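Beta-galactosidase/beta-glucuronidase (Faecalibacterium prausnitzii L2-6, PDB 6MVF) probably hydrolyses beta-glucuronides as a family 2 glycoside hydrolase, and binds the flavin FMN. Local coordinates at residues A[376-381]-A[414-419]. Residues are numbered along the deposited sequence; the frame is centred on the assembly and turned at random.
With FMN (flavin mononucleotide), chain G.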
loop_
_atom_site.group_PDB
_atom_site.type_symbol
_atom_site.label_atom_id
_atom_site.label_comp_id
_atom_site.label_asym_id
_atom_site.label_seq_id
_atom_site.Cartn_x
_atom_site.Cartn_y
_atom_site.Cartn_z
ATOM N N GLU A 376 -11.112 -19.013 -36.822
ATOM C CA GLU A 376 -10.226 -19.204 -35.674
ATOM C C GLU A 376 -10.321 -18.030 -34.713
ATOM O O GLU A 376 -10.364 -18.219 -33.486
ATOM C CB GLU A 376 -8.787 -19.372 -36.131
ATOM C CG GLU A 376 -8.546 -20.538 -37.044
ATOM C CD GLU A 376 -8.350 -21.837 -36.312
ATOM O OE1 GLU A 376 -9.167 -22.157 -35.423
ATOM O OE2 GLU A 376 -7.373 -22.545 -36.632
ATOM N N GLU A 377 -10.363 -16.808 -35.262
ATOM C CA GLU A 377 -10.420 -15.614 -34.428
ATOM C C GLU A 377 -11.717 -15.559 -33.636
ATOM O O GLU A 377 -11.722 -15.108 -32.483
ATOM C CB GLU A 377 -10.256 -14.359 -35.285
ATOM C CG GLU A 377 -9.848 -13.140 -34.492
ATOM C CD GLU A 377 -9.148 -12.056 -35.326
ATOM O OE1 GLU A 377 -9.482 -11.877 -36.524
ATOM O OE2 GLU A 377 -8.268 -11.363 -34.771
ATOM N N MET A 378 -12.821 -16.037 -34.219
ATOM C CA MET A 378 -14.066 -16.054 -33.470
ATOM C C MET A 378 -14.066 -17.160 -32.423
ATOM O O MET A 378 -14.629 -16.980 -31.331
ATOM C CB MET A 378 -15.243 -16.216 -34.412
ATOM C CG MET A 378 -16.568 -15.993 -33.738
ATOM S SD MET A 378 -16.816 -14.232 -33.412
ATOM C CE MET A 378 -17.757 -14.372 -31.921
ATOM N N LYS A 379 -13.407 -18.268 -32.732
ATOM C CA LYS A 379 -13.308 -19.388 -31.771
ATOM C C LYS A 379 -12.465 -18.942 -30.574
ATOM O O LYS A 379 -12.787 -19.297 -29.483
ATOM C CB LYS A 379 -12.781 -20.639 -32.470
ATOM C CG LYS A 379 -13.201 -21.938 -31.821
ATOM C CD LYS A 379 -12.900 -23.180 -32.601
ATOM C CE LYS A 379 -13.023 -24.421 -31.754
ATOM N NZ LYS A 379 -12.720 -25.655 -32.503
ATOM N N GLU A 380 -11.410 -18.186 -30.811
ATOM C CA GLU A 380 -10.594 -17.688 -29.710
ATOM C C GLU A 380 -11.330 -16.612 -28.926
ATOM O O GLU A 380 -11.198 -16.534 -27.702
ATOM C CB GLU A 380 -9.261 -17.141 -30.231
ATOM C CG GLU A 380 -8.353 -18.189 -30.830
ATOM C CD GLU A 380 -7.100 -17.582 -31.438
ATOM O OE1 GLU A 380 -7.192 -16.501 -32.064
ATOM O OE2 GLU A 380 -6.017 -18.182 -31.283
ATOM N N LEU A 381 -12.089 -15.759 -29.610
ATOM C CA LEU A 381 -12.799 -14.698 -28.904
ATOM C C LEU A 381 -13.826 -15.276 -27.942
ATOM O O LEU A 381 -13.977 -14.793 -26.817
ATOM C CB LEU A 381 -13.471 -13.756 -29.900
ATOM C CG LEU A 381 -14.388 -12.693 -29.296
ATOM C CD1 LEU A 381 -13.584 -11.734 -28.401
ATOM C CD2 LEU A 381 -15.161 -11.949 -30.396
ATOM N N HIS A 414 -22.948 -16.912 -42.342
ATOM C CA HIS A 414 -23.710 -18.032 -41.805
ATOM C C HIS A 414 -22.806 -18.994 -41.039
ATOM O O HIS A 414 -23.198 -19.504 -39.986
ATOM C CB HIS A 414 -24.460 -18.754 -42.928
ATOM C CG HIS A 414 -25.551 -17.933 -43.552
ATOM N ND1 HIS A 414 -25.595 -17.654 -44.902
ATOM C CD2 HIS A 414 -26.641 -17.337 -43.011
ATOM C CE1 HIS A 414 -26.656 -16.912 -45.163
ATOM N NE2 HIS A 414 -27.306 -16.705 -44.034
ATOM N N ASP A 415 -21.590 -19.245 -41.544
ATOM C CA ASP A 415 -20.619 -20.053 -40.805
ATOM C C ASP A 415 -20.347 -19.462 -39.426
ATOM O O ASP A 415 -20.294 -20.191 -38.428
ATOM C CB ASP A 415 -19.303 -20.175 -41.593
ATOM C CG ASP A 415 -19.472 -20.941 -42.922
ATOM O OD1 ASP A 415 -20.420 -21.741 -43.031
ATOM O OD2 ASP A 415 -18.661 -20.749 -43.860
ATOM N N LEU A 416 -20.186 -18.137 -39.356
ATOM C CA LEU A 416 -19.915 -17.465 -38.090
ATOM C C LEU A 416 -21.130 -17.502 -37.167
ATOM O O LEU A 416 -20.986 -17.703 -35.955
ATOM C CB LEU A 416 -19.478 -16.017 -38.346
ATOM C CG LEU A 416 -18.023 -15.803 -38.758
ATOM C CD1 LEU A 416 -17.804 -14.425 -39.396
ATOM C CD2 LEU A 416 -17.116 -16.015 -37.541
ATOM N N GLN A 417 -22.333 -17.293 -37.712
ATOM C CA GLN A 417 -23.529 -17.417 -36.884
ATOM C C GLN A 417 -23.638 -18.824 -36.314
ATOM O O GLN A 417 -23.962 -19.001 -35.134
ATOM C CB GLN A 417 -24.782 -17.065 -37.682
ATOM C CG GLN A 417 -26.087 -17.366 -36.940
ATOM C CD GLN A 417 -26.383 -16.371 -35.830
ATOM O OE1 GLN A 417 -25.653 -15.388 -35.646
ATOM N NE2 GLN A 417 -27.461 -16.610 -35.092
ATOM N N LYS A 418 -23.332 -19.837 -37.134
ATOM C CA LYS A 418 -23.419 -21.214 -36.673
ATOM C C LYS A 418 -22.372 -21.504 -35.604
ATOM O O LYS A 418 -22.639 -22.246 -34.652
ATOM C CB LYS A 418 -23.275 -22.173 -37.852
ATOM C CG LYS A 418 -23.599 -23.616 -37.484
ATOM C CD LYS A 418 -22.834 -24.646 -38.326
ATOM C CE LYS A 418 -23.292 -26.073 -37.987
ATOM N NZ LYS A 418 -22.512 -27.141 -38.688
ATOM N N LEU A 419 -21.185 -20.903 -35.726
ATOM C CA LEU A 419 -20.126 -21.147 -34.753
ATOM C C LEU A 419 -20.442 -20.513 -33.404
ATOM O O LEU A 419 -20.167 -21.108 -32.351
ATOM C CB LEU A 419 -18.795 -20.619 -35.287
ATOM C CG LEU A 419 -17.611 -20.804 -34.341
ATOM C CD1 LEU A 419 -17.366 -22.271 -34.147
ATOM C CD2 LEU A 419 -16.385 -20.095 -34.890
HETATM N N1 FMN G . -11.809 -28.385 -24.928
HETATM C C2 FMN G . -10.608 -28.553 -24.370
HETATM O O2 FMN G . -9.958 -29.586 -24.546
HETATM N N3 FMN G . -10.034 -27.636 -23.622
HETATM C C4 FMN G . -10.593 -26.499 -23.347
HETATM O O4 FMN G . -10.054 -25.653 -22.652
HETATM C C4A FMN G . -11.883 -26.257 -23.894
HETATM N N5 FMN G . -12.441 -25.110 -23.632
HETATM C C5A FMN G . -13.634 -24.816 -24.108
HETATM C C6 FMN G . -14.192 -23.601 -23.804
HETATM C C7 FMN G . -15.416 -23.282 -24.273
HETATM C C7M FMN G . -16.009 -21.968 -23.944
HETATM C C8 FMN G . -16.128 -24.228 -25.123
HETATM C C8M FMN G . -17.469 -23.877 -25.661
HETATM C C9 FMN G . -15.562 -25.448 -25.422
HETATM C C9A FMN G . -14.336 -25.786 -24.938
HETATM N N10 FMN G . -13.750 -27.000 -25.263
HETATM C C10 FMN G . -12.492 -27.272 -24.729
HETATM C "C1'" FMN G . -14.547 -27.915 -26.068
HETATM C "C2'" FMN G . -14.153 -28.338 -27.463
HETATM O "O2'" FMN G . -14.726 -27.320 -28.242
HETATM C "C3'" FMN G . -14.823 -29.619 -27.909
HETATM O "O3'" FMN G . -15.276 -30.332 -26.778
HETATM C "C4'" FMN G . -13.918 -30.582 -28.643
HETATM O "O4'" FMN G . -12.688 -30.589 -27.935
HETATM C "C5'" FMN G . -13.719 -30.261 -30.125
HETATM O "O5'" FMN G . -12.524 -29.531 -30.342
HETATM P P FMN G . -12.193 -28.754 -31.683
HETATM O O1P FMN G . -10.721 -28.863 -31.740
HETATM O O2P FMN G . -12.948 -29.485 -32.753
HETATM O O3P FMN G . -12.674 -27.346 -31.583
#
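Lys379, whose backbone N lies 4.1 Å from Leu419 CD2, roots in an apolar helix seam yet reaches the phosphate of FMN. The model links Lys379 NZ to FMN O3P at 1.9 Å, doubtful in both length and bond type, but Lys379 is an FMN-binding residue and its amine lies at the phosphate. CG stands anti to the backbone N (chi1 -154°), and the chain stays extended beyond it, carrying the amine clear of the seam. Lysine suits this place because, with CB beside Leu419 CD2, its extended methylenes span from helix to phosphate and end in a probably cationic head. Tyr177 and Asp174 hydrogen-bond the same flavin nucleotide.

The seam joins helices 368-385 and 407-423, neighbours around the TIM barrel; the axes of 376-381 and 414-419 come within 10.5 Å, at 22° and in the same sense. One methyl of each leucine lies against Met378 CB: Leu416 CD2 at 3.7 Å and Leu419 CD2 at 4.1 Å. Beyond CB the flexible methionine bends at chi2 (74°) and leads inward to Trp394 on strand 391-398, where Leu416 touches Ile396. Dispersion and methyl burial probably contribute to this small helix contact, while charge attraction probably helps Lys379 retain the phosphate.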